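Putative major capsid protein (Cafeteriavirus-dependent mavirus, PDB 6G44) probably builds the virophage capsid shell as a trimer of double jelly-roll subunits. Local coordinates at residues 44-49 against 265-270; 73-78 against 204-209. One frame throughout, in Å; residues are numbered along the deposited sequence.

How the interactions relate
The two contacts belong to one antiparallel sheet of the double jelly-roll capsid protein. Their centres lie about 10 Å apart. Strand 258-273 of interaction 1 and strand 74-84 of interaction 2 are direct neighbours. L269 N probably bonds to R74 O at 2.9 Å, and K265 N to S78 O at the same distance. I266 CG1 packs on V77 CG1 at 3.7 Å. Locally the order runs 43-45, 258-273, 74-84, 195-205. Along the chain, 73-78 and 204-209 both fall between 44-49 and 265-270. Both contacts also reach the second subunit of the trimer. Both are structural packing within the capsid subunit.

Interaction 1. Residues 44-49 against 265-270; sequences TIQPVS and KINMLV
I45 and M268 form a hydrogen-bonded antiparallel pair, and two backbone bonds hold it. I45 N donates to M268 O at 2.8 Å. M268 N returns a bond to I45 O at 2.9 Å. Both backbone polar groups of I45 are thus satisfied by M268. I45 O also receives a bent CA-H contact from N267 CA at 3.3 Å. The pair joins the short strand 43-45 to the long strand 258-273 in a sheet of this double jelly-roll protein.

The side chains of I45 and M268 lie alongside each other on one face of the sheet. I45 CD1 meets M268 CE at 4.1 Å. T44 and L269 occupy the other face as a non-hydrogen-bonded pair. T44 chi1 of -67° puts OG1 beside the backbone N and CG2 anti to it, and CG2 meets L269 CD1 at 4.0 Å.

P47 has no N-H to give. Its CD sits 3.3 Å from I266 O, and the strand pairing has ended by this point.

The other edge of 265-270 is bonded to strand 74-84: K265, N267 and L269 pair with S78, R76 and R74. On the face of I45 and M268, M268 packs on F228 and V230 of strand 222-235, and I45 on Q63 of strand 58-66. On the opposite face, T44 packs on Q377 and L269 on E374, both of the second subunit.

Interaction 2. Residues 73-78 against 204-209; sequences PRLRVS and EALVAN
Three nearly straight backbone bonds join P73 and L75 to E204 and L206, antiparallel, with R74 and A205 as the non-hydrogen-bonded pair between them. L75 N donates to E204 O at 2.8 Å, and E204 N donates back to L75 O at 3.0 Å. L206 N reaches P73 O at 3.1 Å. This last bond carries the pairing one residue past the end of strand 195-205. Strands 74-84 and 195-205 are antiparallel neighbours in a sheet of the double jelly-roll subunit. A water adds a second donor to P73 O at 2.8 Å and also donates to L206 O.

R74 folds back over the partner strand. Its chain bends at chi3 (75°), which brings one guanidinium face over the E204-A205 peptide, clearly tilted against it. A205 N lies 3.6 Å from the guanidinium plane, over its centre, and E204 C nearer the rim. NH2 of R74 also approaches A205 CB at 3.7 Å. The charge is met outside the contact: NE forms a salt bridge with D203 and a long, weak ion pair with E380 of the second subunit, and NH2 bonds to L141 O.

L75 and L206 meet through their branch ends, one chain running across the other. With CG anti to the backbone N (chi1 179°), L206 sends its CD1 to L75 CD1 at 4.0 Å. The E204 carboxylate turns to S143 OG and N104 ND2, so its buried oxygens have polar partners.

The strand end is therefore tied by more than its pairing. Two donors grip P73 O, and one guanidinium face lies over a peptide, while its charge is paired with D203. These outside bonds probably limit rotation of the R74 group.

Interaction 1. Residues 44-49 against 265-270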
ATOM      1  N   THR C  44     -33.597  -2.215   1.457  1.00 14.31           N
ATOM      2  CA  THR C  44     -33.478  -0.933   2.112  1.00 14.20           C
ATOM      3  C   THR C  44     -34.610  -0.874   3.132  1.00 14.38           C
ATOM      4  O   THR C  44     -35.796  -0.816   2.736  1.00 17.29           O
ATOM      5  CB  THR C  44     -33.562   0.231   1.120  1.00 15.16           C
ATOM      6  OG1 THR C  44     -32.403   0.196   0.256  1.00 16.79           O
ATOM      7  CG2 THR C  44     -33.562   1.579   1.843  1.00 14.99           C
ATOM      8  N   ILE C  45     -34.259  -0.915   4.413  1.00 13.44           N
ATOM      9  CA  ILE C  45     -35.236  -1.127   5.494  1.00 13.42           C
ATOM     10  C   ILE C  45     -35.392   0.158   6.277  1.00 13.96           C
ATOM     11  O   ILE C  45     -34.428   0.676   6.833  1.00 13.95           O
ATOM     12  CB  ILE C  45     -34.788  -2.259   6.425  1.00 14.04           C
ATOM     13  CG1 ILE C  45     -34.579  -3.535   5.591  1.00 14.78           C
ATOM     14  CG2 ILE C  45     -35.802  -2.514   7.546  1.00 13.79           C
ATOM     15  CD1 ILE C  45     -33.950  -4.649   6.339  1.00 15.56           C
ATOM     16  N   GLN C  46     -36.634   0.623   6.351  1.00 14.21           N
ATOM     17  CA  GLN C  46     -36.981   1.822   7.095  0.50 14.81           C
ATOM     18  C   GLN C  46     -37.172   1.451   8.566  1.00 14.18           C
ATOM     19  O   GLN C  46     -37.538   0.340   8.871  1.00 13.77           O
ATOM     20  CB  GLN C  46     -38.287   2.422   6.548  0.50 15.92           C
ATOM     21  CG  GLN C  46     -38.354   2.603   5.028  0.50 17.67           C
ATOM     22  CD  GLN C  46     -37.498   3.753   4.539  0.50 18.98           C
ATOM     23  OE1 GLN C  46     -37.488   4.817   5.160  0.50 21.31           O
ATOM     24  NE2 GLN C  46     -36.778   3.557   3.408  0.50 19.73           N
ATOM     25  N   PRO C  47     -36.938   2.404   9.482  1.00 13.74           N
ATOM     26  CA  PRO C  47     -37.216   2.128  10.890  1.00 13.46           C
ATOM     27  C   PRO C  47     -38.744   2.074  11.134  1.00 13.35           C
ATOM     28  O   PRO C  47     -39.527   2.497  10.286  1.00 13.78           O
ATOM     29  CB  PRO C  47     -36.586   3.305  11.614  1.00 14.52           C
ATOM     30  CG  PRO C  47     -36.462   4.359  10.629  1.00 15.81           C
ATOM     31  CD  PRO C  47     -36.393   3.750   9.279  1.00 14.97           C
ATOM     32  N   VAL C  48     -39.102   1.562  12.294  1.00 13.11           N
ATOM     33  CA  VAL C  48     -40.536   1.352  12.618  1.00 13.51           C
ATOM     34  C   VAL C  48     -41.302   2.659  12.773  1.00 14.47           C
ATOM     35  O   VAL C  48     -42.535   2.657  12.606  1.00 14.13           O
ATOM     36  CB  VAL C  48     -40.727   0.506  13.862  1.00 13.91           C
ATOM     37  CG1 VAL C  48     -40.180  -0.894  13.657  1.00 14.17           C
ATOM     38  CG2 VAL C  48     -40.173   1.194  15.100  1.00 14.95           C
ATOM     39  N   SER C  49     -40.610   3.740  13.117  1.00 15.22           N
ATOM     40  CA  SER C  49     -41.191   5.070  13.171  1.00 17.21           C
ATOM     41  C   SER C  49     -40.280   6.095  12.529  1.00 17.71           C
ATOM     42  O   SER C  49     -39.092   5.813  12.328  1.00 17.37           O
ATOM     43  CB  SER C  49     -41.466   5.427  14.621  1.00 18.74           C
ATOM     44  OG  SER C  49     -40.281   5.472  15.374  1.00 20.50           O
ATOM     45  N   LYS C 265     -32.296  11.080   8.575  1.00 13.25           N
ATOM     46  CA  LYS C 265     -32.918   9.858   8.115  1.00 13.13           C
ATOM     47  C   LYS C 265     -31.911   8.720   8.244  1.00 12.73           C
ATOM     48  O   LYS C 265     -30.697   8.951   8.168  1.00 12.17           O
ATOM     49  CB  LYS C 265     -33.341   9.978   6.663  1.00 15.83           C
ATOM     50  CG  LYS C 265     -34.396  11.049   6.410  1.00 17.46           C
ATOM     51  CD  LYS C 265     -35.730  10.669   7.014  1.00 21.09           C
ATOM     52  CE  LYS C 265     -36.832  11.684   6.709  1.00 24.09           C
ATOM     53  NZ  LYS C 265     -38.037  11.389   7.558  1.00 26.93           N
ATOM     54  N   ILE C 266     -32.418   7.520   8.465  1.00 11.94           N
ATOM     55  CA  ILE C 266     -31.591   6.329   8.591  1.00 12.07           C
ATOM     56  C   ILE C 266     -32.327   5.122   8.040  1.00 13.26           C
ATOM     57  O   ILE C 266     -33.534   4.952   8.285  1.00 13.90           O
ATOM     58  CB  ILE C 266     -31.118   6.118  10.041  1.00 12.09           C
ATOM     59  CG1 ILE C 266     -30.082   4.967  10.145  1.00 11.98           C
ATOM     60  CG2 ILE C 266     -32.294   5.907  10.986  1.00 12.57           C
ATOM     61  CD1 ILE C 266     -29.483   4.813  11.519  1.00 12.07           C
ATOM     62  N   ASN C 267     -31.620   4.321   7.238  1.00 12.41           N
ATOM     63  CA  ASN C 267     -32.121   3.038   6.742  0.50 12.78           C
ATOM     64  C   ASN C 267     -31.070   1.965   6.993  1.00 12.28           C
ATOM     65  O   ASN C 267     -29.883   2.281   7.050  1.00 12.55           O
ATOM     66  CB  ASN C 267     -32.409   3.136   5.244  0.50 13.56           C
ATOM     67  CG  ASN C 267     -33.547   4.088   4.918  0.50 14.80           C
ATOM     68  OD1 ASN C 267     -34.378   4.396   5.767  0.50 16.97           O
ATOM     69  ND2 ASN C 267     -33.622   4.514   3.672  0.50 15.82           N
ATOM     70  N   MET C 268     -31.511   0.722   7.133  1.00 11.32           N
ATOM     71  CA  MET C 268     -30.613  -0.441   7.217  1.00 11.52           C
ATOM     72  C   MET C 268     -30.618  -1.117   5.878  1.00 11.63           C
ATOM     73  O   MET C 268     -31.684  -1.450   5.366  1.00 11.60           O
ATOM     74  CB  MET C 268     -31.021  -1.398   8.314  1.00 12.01           C
ATOM     75  CG  MET C 268     -30.101  -2.609   8.404  1.00 13.13           C
ATOM     76  SD  MET C 268     -30.241  -3.500   9.960  1.00 14.65           S
ATOM     77  CE  MET C 268     -31.909  -4.122   9.825  1.00 14.84           C
ATOM     78  N   LEU C 269     -29.431  -1.302   5.286  1.00 11.16           N
ATOM     79  CA  LEU C 269     -29.276  -1.859   3.959  1.00 11.45           C
ATOM     80  C   LEU C 269     -28.590  -3.198   4.067  1.00 10.96           C
ATOM     81  O   LEU C 269     -27.507  -3.286   4.684  1.00 11.07           O
ATOM     82  CB  LEU C 269     -28.447  -0.946   3.074  1.00 12.37           C
ATOM     83  CG  LEU C 269     -29.131   0.274   2.448  1.00 13.61           C
ATOM     84  CD1 LEU C 269     -29.859   1.180   3.433  1.00 14.54           C
ATOM     85  CD2 LEU C 269     -28.166   1.099   1.634  1.00 15.01           C
ATOM     86  N   VAL C 270     -29.196  -4.246   3.520  1.00 10.77           N
ATOM     87  CA  VAL C 270     -28.589  -5.563   3.565  1.00 11.35           C
ATOM     88  C   VAL C 270     -29.080  -6.430   2.416  1.00 11.75           C
ATOM     89  O   VAL C 270     -30.250  -6.357   2.026  1.00 12.00           O
ATOM     90  CB  VAL C 270     -28.856  -6.259   4.939  1.00 11.52           C
ATOM     91  CG1 VAL C 270     -30.351  -6.599   5.125  1.00 11.89           C
ATOM     92  CG2 VAL C 270     -27.953  -7.450   5.178  1.00 11.98           C
TER

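Interaction 2. Residues 73-78 against 204-209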
ATOM      1  N   PRO C  73     -24.628  -6.179   7.613  1.00 10.80           N
ATOM      2  CA  PRO C  73     -25.561  -5.129   7.311  1.00 10.49           C
ATOM      3  C   PRO C  73     -24.989  -3.729   7.575  1.00 10.47           C
ATOM      4  O   PRO C  73     -24.115  -3.551   8.443  1.00 10.28           O
ATOM      5  CB  PRO C  73     -26.745  -5.414   8.248  1.00 10.98           C
ATOM      6  CG  PRO C  73     -26.180  -6.202   9.368  1.00 11.19           C
ATOM      7  CD  PRO C  73     -25.088  -7.036   8.719  1.00 11.00           C
ATOM      8  N   ARG C  74     -25.466  -2.760   6.826  1.00 10.58           N
ATOM      9  CA  ARG C  74     -24.973  -1.406   6.891  1.00 10.54           C
ATOM     10  C   ARG C  74     -26.090  -0.447   7.264  1.00 10.84           C
ATOM     11  O   ARG C  74     -27.275  -0.746   7.070  1.00 11.92           O
ATOM     12  CB  ARG C  74     -24.361  -0.960   5.542  1.00 11.01           C
ATOM     13  CG  ARG C  74     -23.292  -1.910   5.017  1.00 11.47           C
ATOM     14  CD  ARG C  74     -22.690  -1.446   3.706  1.00 11.24           C
ATOM     15  NE  ARG C  74     -21.749  -0.336   3.847  1.00 11.44           N
ATOM     16  CZ  ARG C  74     -20.460  -0.467   4.143  1.00 11.79           C
ATOM     17  NH1 ARG C  74     -19.721   0.618   4.219  1.00 12.32           N
ATOM     18  NH2 ARG C  74     -19.923  -1.651   4.378  1.00 12.28           N
ATOM     19  N   LEU C  75     -25.713   0.704   7.766  1.00 10.98           N
ATOM     20  CA  LEU C  75     -26.635   1.792   8.009  1.00 11.29           C
ATOM     21  C   LEU C  75     -26.317   2.955   7.089  1.00 11.55           C
ATOM     22  O   LEU C  75     -25.157   3.398   7.009  1.00 11.86           O
ATOM     23  CB  LEU C  75     -26.535   2.236   9.470  1.00 11.50           C
ATOM     24  CG  LEU C  75     -26.893   1.184  10.509  1.00 11.80           C
ATOM     25  CD1 LEU C  75     -26.523   1.603  11.927  1.00 12.62           C
ATOM     26  CD2 LEU C  75     -28.386   0.843  10.453  1.00 12.21           C
ATOM     27  N   ARG C  76     -27.338   3.476   6.405  1.00 11.41           N
ATOM     28  CA  ARG C  76     -27.223   4.643   5.549  1.00 12.35           C
ATOM     29  C   ARG C  76     -27.888   5.794   6.288  1.00 12.65           C
ATOM     30  O   ARG C  76     -29.099   5.726   6.547  1.00 13.23           O
ATOM     31  CB  ARG C  76     -27.863   4.429   4.167  1.00 13.77           C
ATOM     32  CG  ARG C  76     -27.810   5.656   3.252  1.00 16.78           C
ATOM     33  CD  ARG C  76     -28.841   5.522   2.127  1.00 20.80           C
ATOM     34  NE  ARG C  76     -28.746   6.577   1.118  1.00 26.79           N
ATOM     35  CZ  ARG C  76     -29.363   7.764   1.149  1.00 29.36           C
ATOM     36  NH1 ARG C  76     -30.126   8.143   2.181  1.00 32.68           N
ATOM     37  NH2 ARG C  76     -29.182   8.606   0.125  1.00 32.02           N
ATOM     38  N   VAL C  77     -27.111   6.805   6.632  1.00 11.77           N
ATOM     39  CA  VAL C  77     -27.636   8.005   7.301  1.00 12.78           C
ATOM     40  C   VAL C  77     -27.533   9.172   6.376  1.00 13.51           C
ATOM     41  O   VAL C  77     -26.568   9.292   5.607  1.00 12.83           O
ATOM     42  CB  VAL C  77     -26.969   8.321   8.637  1.00 13.63           C
ATOM     43  CG1 VAL C  77     -27.205   7.211   9.652  1.00 14.68           C
ATOM     44  CG2 VAL C  77     -25.496   8.655   8.467  1.00 14.14           C
ATOM     45  N   SER C  78     -28.538  10.044   6.424  1.00 13.44           N
ATOM     46  CA  SER C  78     -28.494  11.294   5.719  1.00 13.93           C
ATOM     47  C   SER C  78     -28.999  12.390   6.636  1.00 13.86           C
ATOM     48  O   SER C  78     -29.888  12.152   7.450  1.00 13.81           O
ATOM     49  CB  SER C  78     -29.277  11.247   4.417  1.00 16.14           C
ATOM     50  OG  SER C  78     -30.632  11.061   4.649  1.00 18.24           O
ATOM     51  N   GLU C 204     -22.325   3.000   6.238  1.00 11.28           N
ATOM     52  CA  GLU C 204     -21.269   2.408   7.083  1.00 11.15           C
ATOM     53  C   GLU C 204     -21.750   1.070   7.673  1.00 10.83           C
ATOM     54  O   GLU C 204     -22.911   0.944   8.092  1.00 11.26           O
ATOM     55  CB  GLU C 204     -20.925   3.409   8.196  1.00 11.94           C
ATOM     56  CG  GLU C 204     -19.840   2.980   9.170  1.00 11.55           C
ATOM     57  CD  GLU C 204     -19.325   4.120  10.035  1.00 11.31           C
ATOM     58  OE1 GLU C 204     -19.153   5.243   9.500  1.00 12.87           O
ATOM     59  OE2 GLU C 204     -19.097   3.886  11.251  1.00 11.73           O
ATOM     60  N   ALA C 205     -20.898   0.042   7.680  1.00 10.27           N
ATOM     61  CA  ALA C 205     -21.229  -1.231   8.287  1.00 10.72           C
ATOM     62  C   ALA C 205     -21.484  -1.054   9.781  1.00 10.93           C
ATOM     63  O   ALA C 205     -20.717  -0.350  10.462  1.00 10.93           O
ATOM     64  CB  ALA C 205     -20.104  -2.230   8.066  1.00 11.31           C
ATOM     65  N   LEU C 206     -22.538  -1.686  10.300  1.00 10.76           N
ATOM     66  CA  LEU C 206     -22.776  -1.682  11.742  1.00 11.46           C
ATOM     67  C   LEU C 206     -21.815  -2.617  12.458  1.00 11.17           C
ATOM     68  O   LEU C 206     -21.750  -3.796  12.093  1.00 11.33           O
ATOM     69  CB  LEU C 206     -24.207  -2.138  12.023  1.00 11.98           C
ATOM     70  CG  LEU C 206     -24.629  -2.216  13.490  1.00 12.26           C
ATOM     71  CD1 LEU C 206     -24.466  -0.911  14.235  1.00 12.97           C
ATOM     72  CD2 LEU C 206     -26.085  -2.689  13.563  1.00 13.15           C
ATOM     73  N   VAL C 207     -21.117  -2.111  13.494  1.00 11.49           N
ATOM     74  CA  VAL C 207     -20.208  -2.897  14.322  1.00 12.13           C
ATOM     75  C   VAL C 207     -20.925  -3.252  15.616  1.00 12.60           C
ATOM     76  O   VAL C 207     -20.891  -2.509  16.607  1.00 13.27           O
ATOM     77  CB  VAL C 207     -18.912  -2.106  14.583  1.00 12.47           C
ATOM     78  CG1 VAL C 207     -17.951  -2.849  15.491  1.00 12.98           C
ATOM     79  CG2 VAL C 207     -18.261  -1.787  13.243  1.00 12.84           C
ATOM     80  N   ALA C 208     -21.637  -4.372  15.576  1.00 11.65           N
ATOM     81  CA  ALA C 208     -22.478  -4.812  16.717  1.00 12.39           C
ATOM     82  C   ALA C 208     -22.665  -6.299  16.639  1.00 12.53           C
ATOM     83  O   ALA C 208     -23.095  -6.790  15.604  1.00 13.94           O
ATOM     84  CB  ALA C 208     -23.820  -4.102  16.692  1.00 12.43           C
ATOM     85  N   ASN C 209     -22.388  -7.024  17.716  1.00 12.32           N
ATOM     86  CA  ASN C 209     -22.572  -8.488  17.677  1.00 12.73           C
ATOM     87  C   ASN C 209     -24.014  -8.852  17.225  1.00 12.69           C
ATOM     88  O   ASN C 209     -24.962  -8.199  17.685  1.00 13.06           O
ATOM     89  CB  ASN C 209     -22.301  -9.100  19.045  1.00 13.97           C
ATOM     90  CG  ASN C 209     -20.849  -8.942  19.502  1.00 15.05           C
ATOM     91  OD1 ASN C 209     -20.308  -7.827  19.505  1.00 17.40           O
ATOM     92  ND2 ASN C 209     -20.229 -10.041  19.908  1.00 14.04           N
TER
HETATM   93  O   HOH W   1     -22.103  -5.121   9.617  1.00 12.36           O